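PDB 2OV3: periplasmic binding protein component of an ABC type zinc uptake transporter from Synechocystis sp., which probably captures zinc ions in the periplasm and hands them to an ABC-type transporter for uptake into the cell. Local coordinates for residues 207-212 with 221-226. Sequence-based numbering, arbitrary orientation.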
ATOM      1  N   THR A 207      23.195   3.258   0.000  1.00 20.86           N
ATOM      2  CA  THR A 207      23.535   3.442   1.403  1.00 22.14           C
ATOM      3  C   THR A 207      22.514   2.940   2.400  1.00 23.63           C
ATOM      4  O   THR A 207      22.668   3.147   3.600  1.00 24.36           O
ATOM      5  CB  THR A 207      23.743   4.924   1.695  1.00 21.34           C
ATOM      6  OG1 THR A 207      22.474   5.590   1.652  1.00 23.73           O
ATOM      7  CG2 THR A 207      24.665   5.546   0.656  1.00 21.11           C
ATOM      8  N   MET A 208      21.479   2.268   1.926  1.00 24.04           N
ATOM      9  CA  MET A 208      20.462   1.811   2.840  1.00 23.04           C
ATOM     10  C   MET A 208      19.657   0.645   2.299  1.00 22.90           C
ATOM     11  O   MET A 208      19.485   0.478   1.087  1.00 24.91           O
ATOM     12  CB  MET A 208      19.527   2.980   3.146  1.00 22.65           C
ATOM     13  CG  MET A 208      18.671   2.822   4.379  1.00 24.90           C
ATOM     14  SD  MET A 208      19.647   2.984   5.892  1.00 25.11           S
ATOM     15  CE  MET A 208      20.140   4.696   5.804  1.00 22.94           C
ATOM     16  N   VAL A 209      19.163  -0.158   3.229  1.00 21.44           N
ATOM     17  CA  VAL A 209      18.326  -1.308   2.931  1.00 18.35           C
ATOM     18  C   VAL A 209      17.020  -1.012   3.662  1.00 17.94           C
ATOM     19  O   VAL A 209      17.003  -0.919   4.890  1.00 17.11           O
ATOM     20  CB  VAL A 209      18.945  -2.591   3.496  1.00 18.29           C
ATOM     21  CG1 VAL A 209      17.946  -3.732   3.391  1.00 17.13           C
ATOM     22  CG2 VAL A 209      20.232  -2.922   2.751  1.00 17.14           C
ATOM     23  N   PHE A 210      15.934  -0.849   2.913  1.00 16.30           N
ATOM     24  CA  PHE A 210      14.648  -0.547   3.525  1.00 16.16           C
ATOM     25  C   PHE A 210      13.779  -1.788   3.702  1.00 17.64           C
ATOM     26  O   PHE A 210      13.192  -2.282   2.745  1.00 20.11           O
ATOM     27  CB  PHE A 210      13.899   0.507   2.702  1.00 13.94           C
ATOM     28  CG  PHE A 210      14.610   1.839   2.639  1.00 13.69           C
ATOM     29  CD1 PHE A 210      15.396   2.179   1.534  1.00 11.85           C
ATOM     30  CD2 PHE A 210      14.531   2.739   3.698  1.00 13.66           C
ATOM     31  CE1 PHE A 210      16.081   3.383   1.485  1.00 10.94           C
ATOM     32  CE2 PHE A 210      15.216   3.946   3.653  1.00 15.29           C
ATOM     33  CZ  PHE A 210      15.992   4.267   2.542  1.00 13.53           C
ATOM     34  N   GLY A 211      13.692  -2.287   4.932  1.00 17.11           N
ATOM     35  CA  GLY A 211      12.883  -3.463   5.187  1.00 17.61           C
ATOM     36  C   GLY A 211      11.456  -3.059   5.482  1.00 18.64           C
ATOM     37  O   GLY A 211      11.184  -1.886   5.737  1.00 20.02           O
ATOM     38  N   GLU A 212      10.534  -4.011   5.446  1.00 17.74           N
ATOM     39  CA  GLU A 212       9.138  -3.700   5.740  1.00 18.56           C
ATOM     40  C   GLU A 212       8.818  -4.115   7.182  1.00 18.15           C
ATOM     41  O   GLU A 212       9.345  -5.111   7.687  1.00 17.54           O
ATOM     42  CB  GLU A 212       8.215  -4.418   4.745  1.00 20.57           C
ATOM     43  CG  GLU A 212       8.036  -3.677   3.424  1.00 20.75           C
ATOM     44  CD  GLU A 212       9.369  -3.218   2.836  1.00 24.83           C
ATOM     45  OE1 GLU A 212      10.245  -4.074   2.560  1.00 22.98           O
ATOM     46  OE2 GLU A 212       9.555  -1.995   2.647  1.00 23.87           O
ATOM     47  N   GLU A 221      19.279  -7.176   7.320  1.00 24.53           N
ATOM     48  CA  GLU A 221      20.410  -6.796   8.148  1.00 26.25           C
ATOM     49  C   GLU A 221      21.695  -7.413   7.612  1.00 26.58           C
ATOM     50  O   GLU A 221      22.764  -6.798   7.653  1.00 28.21           O
ATOM     51  CB  GLU A 221      20.150  -7.228   9.590  1.00 26.76           C
ATOM     52  CG  GLU A 221      19.017  -6.430  10.242  1.00 28.94           C
ATOM     53  CD  GLU A 221      18.416  -7.098  11.467  1.00 30.08           C
ATOM     54  OE1 GLU A 221      17.420  -6.552  12.002  1.00 30.34           O
ATOM     55  OE2 GLU A 221      18.927  -8.161  11.889  1.00 29.34           O
ATOM     56  N   ALA A 222      21.587  -8.629   7.098  1.00 25.78           N
ATOM     57  CA  ALA A 222      22.745  -9.301   6.536  1.00 26.03           C
ATOM     58  C   ALA A 222      23.144  -8.555   5.266  1.00 26.70           C
ATOM     59  O   ALA A 222      24.281  -8.113   5.129  1.00 28.13           O
ATOM     60  CB  ALA A 222      22.404 -10.753   6.216  1.00 24.15           C
ATOM     61  N   ILE A 223      22.193  -8.405   4.349  1.00 26.26           N
ATOM     62  CA  ILE A 223      22.433  -7.707   3.095  1.00 25.45           C
ATOM     63  C   ILE A 223      23.095  -6.362   3.365  1.00 26.29           C
ATOM     64  O   ILE A 223      24.127  -6.041   2.784  1.00 25.35           O
ATOM     65  CB  ILE A 223      21.101  -7.464   2.327  1.00 25.35           C
ATOM     66  CG1 ILE A 223      20.541  -8.790   1.814  1.00 24.00           C
ATOM     67  CG2 ILE A 223      21.313  -6.497   1.169  1.00 25.43           C
ATOM     68  CD1 ILE A 223      21.446  -9.504   0.849  1.00 24.82           C
ATOM     69  N   ALA A 224      22.487  -5.587   4.254  1.00 25.90           N
ATOM     70  CA  ALA A 224      22.987  -4.270   4.603  1.00 27.65           C
ATOM     71  C   ALA A 224      24.433  -4.320   5.097  1.00 27.81           C
ATOM     72  O   ALA A 224      25.271  -3.522   4.678  1.00 28.25           O
ATOM     73  CB  ALA A 224      22.092  -3.643   5.667  1.00 27.98           C
ATOM     74  N   ALA A 225      24.713  -5.255   5.998  1.00 27.29           N
ATOM     75  CA  ALA A 225      26.049  -5.425   6.539  1.00 27.02           C
ATOM     76  C   ALA A 225      27.041  -5.615   5.396  1.00 27.48           C
ATOM     77  O   ALA A 225      28.066  -4.948   5.348  1.00 29.83           O
ATOM     78  CB  ALA A 225      26.089  -6.625   7.469  1.00 24.59           C
ATOM     79  N   GLU A 226      26.726  -6.520   4.476  1.00 28.17           N
ATOM     80  CA  GLU A 226      27.595  -6.789   3.343  1.00 28.38           C
ATOM     81  C   GLU A 226      27.792  -5.613   2.399  1.00 28.87           C
ATOM     82  O   GLU A 226      28.862  -5.456   1.813  1.00 29.94           O
ATOM     83  CB  GLU A 226      27.074  -7.977   2.537  1.00 30.39           C
ATOM     84  CG  GLU A 226      27.640  -9.315   2.972  1.00 32.59           C
ATOM     85  CD  GLU A 226      29.157  -9.316   3.061  1.00 33.60           C
ATOM     86  OE1 GLU A 226      29.810  -8.818   2.110  1.00 32.73           O
ATOM     87  OE2 GLU A 226      29.696  -9.816   4.086  1.00 34.31           O
TER
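Val-209 meets Ala-224 through a single methyl branch. Its CG2 lies 3.5 Å from Ala-224 CB and 3.6 Å from Ala-224 CA, so the methyl rests on the helix backbone as well as on the alanine side chain. With chi1 at 170°, CG1 is trans to the backbone N, and CG2, trans to the carbonyl carbon instead, is the branch presented to the helix. The same methyl also reaches Ile-223, at 4.1 Å from its CG2, and is thus shared by two consecutive helical residues. Ile-223 offers this branch methyl, which chi1 of -69° sets trans to the backbone N, while the longer arm, CG1 and CD1, runs off away from the strand. That arm belongs to a second interface, since Ile-223 also packs on Leu-194, Leu-197 and Ile-198 of helix 193-204. Where the two segments come nearest, the CA atoms of Val-209 and Ala-224 are 5.8 Å apart, a close approach consistent with the small side chain of Ala-224. Strand 208-212 and helix 218-227 are the first two elements of a beta-alpha-beta unit completed by strand 230-234, which runs parallel to 208-212 in a sheet ordered 178-181, 160-163, 208-212, 230-234. The helix lies over one face of the sheet and spans both strands: Ala-224 touches Val-209 of the first and Val-231 of the second. All three touching residues are buried, and the contact is purely apolar, burying 119 Å² of surface, both sides summed. On the reverse side of the strand, Phe-210 packs against Ile-252 and Ala-255 of helix 241-256. Further along, the carboxylate of Glu-212 accepts hydrogen bonds from the backbone N of the zinc ligand His-165 and from Trp-168 NE1, linking the end of this strand to the metal site.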